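Mandelate racemase/muconate lactonizing enzyme family protein (Azoarcus sp., PDB 2QDE) belongs to the mandelate racemase/muconate lactonizing enzyme group of the enolase superfamily and holds a barium ion in its C-terminal barrel domain. Local coordinates at residues 202-213 and 234-243. Residues are numbered along the deposited sequence; the frame is centred on the assembly and turned at random.
Sequences YDQALTTIRALE and RLRGKVATPI
One face of the Y202 ring carries the side chain of R234, in a cation-pi contact with CZ of R234 4.6 Å from the ring centroid; the guanidinium stands nearly upright on the ring, the two planes 83° apart. CD of R234 lies over the same face, and the bend beyond it (chi3 -51°) turns the guanidinium over the ring, while L235 N lies at the ring's edge. On the R210 guanidinium, CD1 of L206 lies over one face, toward its rim, and the carbonyl oxygen of K238 sits at the edge. The contact packs helix 202-212 of the TIM-barrel domain against the end of helix 229-236 and the loop running into strand 243-245. L235 is a knob in the hole formed by Y202, A205, L206 and I209, its CD2 3.5 Å from CD1 of I209, tip to tip. V239 CG1 continues this apolar seam between L206 and I209. Y202 OH hydrogen-bonds to D265 and R210 NH1 to the A240 carbonyl, both of a second subunit. A water links I209 O to T241 OG1, and A240 N donates weakly to OE2 of E213. R210 NH2 donates a hydrogen bond to K238 O (3.0 Å), in the carbonyl plane on a lone pair, and NE adds a weak one.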
ATOM      1  N   TYR A 202      -3.166 -12.644 -20.498  1.00 20.55           N
ATOM      2  CA  TYR A 202      -4.279 -12.189 -19.674  1.00 20.72           C
ATOM      3  C   TYR A 202      -5.659 -12.176 -20.343  1.00 21.58           C
ATOM      4  O   TYR A 202      -6.626 -12.690 -19.780  1.00 20.71           O
ATOM      5  CB  TYR A 202      -3.977 -10.810 -19.102  1.00 20.83           C
ATOM      6  CG  TYR A 202      -5.083 -10.305 -18.224  1.00 22.05           C
ATOM      7  CD1 TYR A 202      -5.247 -10.786 -16.923  1.00 21.31           C
ATOM      8  CD2 TYR A 202      -6.003  -9.376 -18.709  1.00 22.47           C
ATOM      9  CE1 TYR A 202      -6.313 -10.348 -16.122  1.00 23.42           C
ATOM     10  CE2 TYR A 202      -7.067  -8.940 -17.927  1.00 23.01           C
ATOM     11  CZ  TYR A 202      -7.216  -9.424 -16.641  1.00 22.39           C
ATOM     12  OH  TYR A 202      -8.275  -8.977 -15.893  1.00 25.16           O
ATOM     13  N   ASP A 203      -5.753 -11.585 -21.532  1.00 23.32           N
ATOM     14  CA  ASP A 203      -7.022 -11.503 -22.262  1.00 24.82           C
ATOM     15  C   ASP A 203      -7.606 -12.875 -22.568  1.00 24.55           C
ATOM     16  O   ASP A 203      -8.817 -13.081 -22.441  1.00 23.97           O
ATOM     17  CB  ASP A 203      -6.841 -10.705 -23.562  1.00 25.71           C
ATOM     18  CG  ASP A 203      -5.774 -11.294 -24.463  1.00 28.82           C
ATOM     19  OD1 ASP A 203      -4.665 -11.571 -23.957  1.00 27.57           O
ATOM     20  OD2 ASP A 203      -6.039 -11.467 -25.678  1.00 29.33           O
ATOM     21  N   GLN A 204      -6.753 -13.811 -22.978  1.00 23.26           N
ATOM     22  CA  GLN A 204      -7.201 -15.172 -23.267  1.00 23.84           C
ATOM     23  C   GLN A 204      -7.867 -15.762 -22.026  1.00 21.90           C
ATOM     24  O   GLN A 204      -8.941 -16.352 -22.106  1.00 20.62           O
ATOM     25  CB  GLN A 204      -6.018 -16.073 -23.633  1.00 25.85           C
ATOM     26  CG  GLN A 204      -5.600 -16.088 -25.095  1.00 29.19           C
ATOM     27  CD  GLN A 204      -4.483 -17.100 -25.343  1.00 30.97           C
ATOM     28  OE1 GLN A 204      -3.443 -17.061 -24.683  1.00 30.22           O
ATOM     29  NE2 GLN A 204      -4.699 -18.016 -26.288  1.00 32.13           N
ATOM     30  N   ALA A 205      -7.209 -15.608 -20.881  1.00 21.24           N
ATOM     31  CA  ALA A 205      -7.723 -16.141 -19.621  1.00 21.52           C
ATOM     32  C   ALA A 205      -9.104 -15.590 -19.287  1.00 20.60           C
ATOM     33  O   ALA A 205     -10.029 -16.343 -19.003  1.00 20.47           O
ATOM     34  CB  ALA A 205      -6.745 -15.840 -18.485  1.00 21.48           C
ATOM     35  N   LEU A 206      -9.239 -14.272 -19.336  1.00 20.11           N
ATOM     36  CA  LEU A 206     -10.505 -13.630 -19.029  1.00 20.16           C
ATOM     37  C   LEU A 206     -11.645 -14.171 -19.906  1.00 21.45           C
ATOM     38  O   LEU A 206     -12.681 -14.612 -19.402  1.00 20.67           O
ATOM     39  CB  LEU A 206     -10.353 -12.114 -19.208  1.00 20.56           C
ATOM     40  CG  LEU A 206     -11.398 -11.212 -18.557  1.00 21.81           C
ATOM     41  CD1 LEU A 206     -11.692 -11.702 -17.146  1.00 22.42           C
ATOM     42  CD2 LEU A 206     -10.883  -9.778 -18.534  1.00 20.48           C
ATOM     43  N   THR A 207     -11.438 -14.162 -21.219  1.00 21.19           N
ATOM     44  CA  THR A 207     -12.453 -14.633 -22.156  1.00 21.71           C
ATOM     45  C   THR A 207     -12.848 -16.100 -21.994  1.00 20.45           C
ATOM     46  O   THR A 207     -14.030 -16.433 -21.945  1.00 19.13           O
ATOM     47  CB  THR A 207     -11.996 -14.434 -23.610  1.00 22.25           C
ATOM     48  OG1 THR A 207     -11.699 -13.050 -23.832  1.00 23.61           O
ATOM     49  CG2 THR A 207     -13.096 -14.868 -24.576  1.00 24.35           C
ATOM     50  N   THR A 208     -11.854 -16.973 -21.917  1.00 19.03           N
ATOM     51  CA  THR A 208     -12.125 -18.392 -21.796  1.00 19.72           C
ATOM     52  C   THR A 208     -12.770 -18.748 -20.473  1.00 19.45           C
ATOM     53  O   THR A 208     -13.748 -19.487 -20.442  1.00 18.48           O
ATOM     54  CB  THR A 208     -10.843 -19.211 -21.975  1.00 19.77           C
ATOM     55  OG1 THR A 208     -10.239 -18.859 -23.223  1.00 20.84           O
ATOM     56  CG2 THR A 208     -11.155 -20.705 -21.984  1.00 20.64           C
ATOM     57  N   ILE A 209     -12.233 -18.218 -19.378  1.00 18.96           N
ATOM     58  CA  ILE A 209     -12.797 -18.519 -18.071  1.00 19.85           C
ATOM     59  C   ILE A 209     -14.251 -18.073 -18.010  1.00 19.77           C
ATOM     60  O   ILE A 209     -15.106 -18.794 -17.501  1.00 19.87           O
ATOM     61  CB  ILE A 209     -11.987 -17.849 -16.943  1.00 19.42           C
ATOM     62  CG1 ILE A 209     -10.566 -18.423 -16.937  1.00 19.38           C
ATOM     63  CG2 ILE A 209     -12.656 -18.095 -15.599  1.00 19.50           C
ATOM     64  CD1 ILE A 209      -9.640 -17.786 -15.942  1.00 19.42           C
ATOM     65  N   ARG A 210     -14.538 -16.889 -18.537  1.00 20.29           N
ATOM     66  CA  ARG A 210     -15.912 -16.399 -18.535  1.00 21.72           C
ATOM     67  C   ARG A 210     -16.780 -17.288 -19.417  1.00 21.97           C
ATOM     68  O   ARG A 210     -17.943 -17.549 -19.100  1.00 21.13           O
ATOM     69  CB  ARG A 210     -15.962 -14.941 -19.006  1.00 21.69           C
ATOM     70  CG  ARG A 210     -15.411 -13.974 -17.952  1.00 22.49           C
ATOM     71  CD  ARG A 210     -15.533 -12.516 -18.361  1.00 21.90           C
ATOM     72  NE  ARG A 210     -15.283 -11.642 -17.216  1.00 22.25           N
ATOM     73  CZ  ARG A 210     -15.297 -10.315 -17.269  1.00 21.81           C
ATOM     74  NH1 ARG A 210     -15.550  -9.697 -18.412  1.00 22.65           N
ATOM     75  NH2 ARG A 210     -15.057  -9.607 -16.175  1.00 20.97           N
ATOM     76  N   ALA A 211     -16.201 -17.779 -20.508  1.00 21.07           N
ATOM     77  CA  ALA A 211     -16.927 -18.649 -21.420  1.00 21.11           C
ATOM     78  C   ALA A 211     -17.218 -19.996 -20.761  1.00 21.19           C
ATOM     79  O   ALA A 211     -18.127 -20.712 -21.172  1.00 21.08           O
ATOM     80  CB  ALA A 211     -16.119 -18.857 -22.696  1.00 20.01           C
ATOM     81  N   LEU A 212     -16.452 -20.332 -19.729  1.00 21.39           N
ATOM     82  CA  LEU A 212     -16.623 -21.605 -19.040  1.00 22.30           C
ATOM     83  C   LEU A 212     -17.415 -21.528 -17.736  1.00 23.52           C
ATOM     84  O   LEU A 212     -17.740 -22.561 -17.152  1.00 22.43           O
ATOM     85  CB  LEU A 212     -15.256 -22.228 -18.745  1.00 21.50           C
ATOM     86  CG  LEU A 212     -14.370 -22.585 -19.948  1.00 22.53           C
ATOM     87  CD1 LEU A 212     -13.045 -23.158 -19.456  1.00 18.99           C
ATOM     88  CD2 LEU A 212     -15.095 -23.595 -20.833  1.00 22.82           C
ATOM     89  N   GLU A 213     -17.726 -20.320 -17.277  1.00 24.27           N
ATOM     90  CA  GLU A 213     -18.453 -20.165 -16.023  1.00 26.70           C
ATOM     91  C   GLU A 213     -19.773 -20.928 -15.946  1.00 26.20           C
ATOM     92  O   GLU A 213     -20.158 -21.382 -14.872  1.00 27.02           O
ATOM     93  CB  GLU A 213     -18.674 -18.673 -15.711  1.00 29.05           C
ATOM     94  CG  GLU A 213     -17.354 -17.914 -15.501  1.00 33.68           C
ATOM     95  CD  GLU A 213     -17.527 -16.458 -15.086  1.00 36.39           C
ATOM     96  OE1 GLU A 213     -18.413 -15.774 -15.645  1.00 37.40           O
ATOM     97  OE2 GLU A 213     -16.757 -15.992 -14.209  1.00 36.43           O
ATOM     98  N   ARG A 234      -5.066  -9.936 -10.750  1.00 22.56           N
ATOM     99  CA  ARG A 234      -5.974  -9.150 -11.585  1.00 24.14           C
ATOM    100  C   ARG A 234      -7.097 -10.012 -12.186  1.00 25.23           C
ATOM    101  O   ARG A 234      -8.216  -9.529 -12.399  1.00 24.68           O
ATOM    102  CB  ARG A 234      -5.201  -8.461 -12.713  1.00 24.83           C
ATOM    103  CG  ARG A 234      -6.012  -7.394 -13.439  1.00 26.28           C
ATOM    104  CD  ARG A 234      -5.379  -7.000 -14.766  1.00 26.09           C
ATOM    105  NE  ARG A 234      -3.969  -6.662 -14.620  1.00 25.72           N
ATOM    106  CZ  ARG A 234      -2.977  -7.349 -15.178  1.00 24.84           C
ATOM    107  NH1 ARG A 234      -3.240  -8.413 -15.919  1.00 23.24           N
ATOM    108  NH2 ARG A 234      -1.719  -6.968 -14.996  1.00 27.69           N
ATOM    109  N   LEU A 235      -6.794 -11.280 -12.452  1.00 23.00           N
ATOM    110  CA  LEU A 235      -7.772 -12.203 -13.016  1.00 21.72           C
ATOM    111  C   LEU A 235      -8.811 -12.539 -11.962  1.00 22.01           C
ATOM    112  O   LEU A 235     -10.010 -12.561 -12.243  1.00 22.74           O
ATOM    113  CB  LEU A 235      -7.086 -13.492 -13.485  1.00 21.14           C
ATOM    114  CG  LEU A 235      -7.942 -14.494 -14.259  1.00 22.48           C
ATOM    115  CD1 LEU A 235      -8.481 -13.840 -15.525  1.00 23.22           C
ATOM    116  CD2 LEU A 235      -7.098 -15.717 -14.627  1.00 22.34           C
ATOM    117  N   ARG A 236      -8.344 -12.805 -10.747  1.00 20.93           N
ATOM    118  CA  ARG A 236      -9.238 -13.135  -9.645  1.00 22.65           C
ATOM    119  C   ARG A 236     -10.239 -12.002  -9.412  1.00 23.80           C
ATOM    120  O   ARG A 236     -11.306 -12.219  -8.840  1.00 24.80           O
ATOM    121  CB  ARG A 236      -8.438 -13.393  -8.362  1.00 22.01           C
ATOM    122  CG  ARG A 236      -7.529 -14.611  -8.437  1.00 20.89           C
ATOM    123  CD  ARG A 236      -6.932 -15.002  -7.080  1.00 21.21           C
ATOM    124  NE  ARG A 236      -7.981 -15.246  -6.097  1.00 21.40           N
ATOM    125  CZ  ARG A 236      -8.399 -14.348  -5.217  1.00 22.04           C
ATOM    126  NH1 ARG A 236      -7.843 -13.145  -5.185  1.00 20.21           N
ATOM    127  NH2 ARG A 236      -9.407 -14.638  -4.406  1.00 23.17           N
ATOM    128  N   GLY A 237      -9.892 -10.802  -9.868  1.00 24.51           N
ATOM    129  CA  GLY A 237     -10.774  -9.663  -9.697  1.00 26.02           C
ATOM    130  C   GLY A 237     -11.782  -9.505 -10.826  1.00 26.89           C
ATOM    131  O   GLY A 237     -12.653  -8.636 -10.766  1.00 27.31           O
ATOM    132  N   LYS A 238     -11.668 -10.333 -11.861  1.00 26.02           N
ATOM    133  CA  LYS A 238     -12.579 -10.252 -12.994  1.00 24.92           C
ATOM    134  C   LYS A 238     -13.398 -11.529 -13.206  1.00 25.71           C
ATOM    135  O   LYS A 238     -14.334 -11.531 -14.007  1.00 26.38           O
ATOM    136  CB  LYS A 238     -11.816  -9.942 -14.290  1.00 26.33           C
ATOM    137  CG  LYS A 238     -10.947  -8.681 -14.271  1.00 27.33           C
ATOM    138  CD  LYS A 238     -11.698  -7.439 -13.791  1.00 29.24           C
ATOM    139  CE  LYS A 238     -12.842  -7.044 -14.700  1.00 28.12           C
ATOM    140  NZ  LYS A 238     -13.429  -5.730 -14.259  1.00 27.52           N
ATOM    141  N   VAL A 239     -13.044 -12.612 -12.513  1.00 23.24           N
ATOM    142  CA  VAL A 239     -13.777 -13.867 -12.664  1.00 21.29           C
ATOM    143  C   VAL A 239     -14.201 -14.454 -11.326  1.00 21.67           C
ATOM    144  O   VAL A 239     -13.562 -14.225 -10.300  1.00 21.59           O
ATOM    145  CB  VAL A 239     -12.946 -14.943 -13.417  1.00 20.30           C
ATOM    146  CG1 VAL A 239     -12.534 -14.420 -14.778  1.00 18.26           C
ATOM    147  CG2 VAL A 239     -11.729 -15.345 -12.596  1.00 17.09           C
ATOM    148  N   ALA A 240     -15.272 -15.239 -11.350  1.00 21.51           N
ATOM    149  CA  ALA A 240     -15.787 -15.851 -10.135  1.00 19.99           C
ATOM    150  C   ALA A 240     -15.078 -17.156  -9.805  1.00 20.29           C
ATOM    151  O   ALA A 240     -14.820 -17.458  -8.640  1.00 20.42           O
ATOM    152  CB  ALA A 240     -17.283 -16.104 -10.282  1.00 21.34           C
ATOM    153  N   THR A 241     -14.770 -17.926 -10.844  1.00 19.23           N
ATOM    154  CA  THR A 241     -14.123 -19.225 -10.693  1.00 17.42           C
ATOM    155  C   THR A 241     -12.811 -19.152  -9.922  1.00 16.26           C
ATOM    156  O   THR A 241     -11.945 -18.334 -10.224  1.00 17.72           O
ATOM    157  CB  THR A 241     -13.855 -19.854 -12.073  1.00 16.60           C
ATOM    158  OG1 THR A 241     -15.029 -19.729 -12.884  1.00 17.75           O
ATOM    159  CG2 THR A 241     -13.497 -21.331 -11.924  1.00 15.83           C
ATOM    160  N   PRO A 242     -12.647 -20.022  -8.914  1.00 16.14           N
ATOM    161  CA  PRO A 242     -11.421 -20.036  -8.110  1.00 15.85           C
ATOM    162  C   PRO A 242     -10.204 -20.240  -9.003  1.00 15.77           C
ATOM    163  O   PRO A 242     -10.261 -21.001  -9.961  1.00 16.08           O
ATOM    164  CB  PRO A 242     -11.636 -21.218  -7.167  1.00 14.01           C
ATOM    165  CG  PRO A 242     -13.129 -21.279  -7.029  1.00 16.73           C
ATOM    166  CD  PRO A 242     -13.591 -21.050  -8.446  1.00 15.90           C
ATOM    167  N   ILE A 243      -9.114 -19.549  -8.684  1.00 15.84           N
ATOM    168  CA  ILE A 243      -7.879 -19.647  -9.444  1.00 15.34           C
ATOM    169  C   ILE A 243      -6.800 -20.265  -8.550  1.00 17.80           C
ATOM    170  O   ILE A 243      -6.443 -19.688  -7.521  1.00 17.44           O
ATOM    171  CB  ILE A 243      -7.404 -18.251  -9.904  1.00 16.34           C
ATOM    172  CG1 ILE A 243      -8.515 -17.545 -10.694  1.00 17.47           C
ATOM    173  CG2 ILE A 243      -6.131 -18.375 -10.723  1.00 14.32           C
ATOM    174  CD1 ILE A 243      -8.942 -18.266 -11.959  1.00 18.97           C
TER
HETATM  175  O   HOH W   1     -14.761 -20.937 -15.555  1.00 27.44           O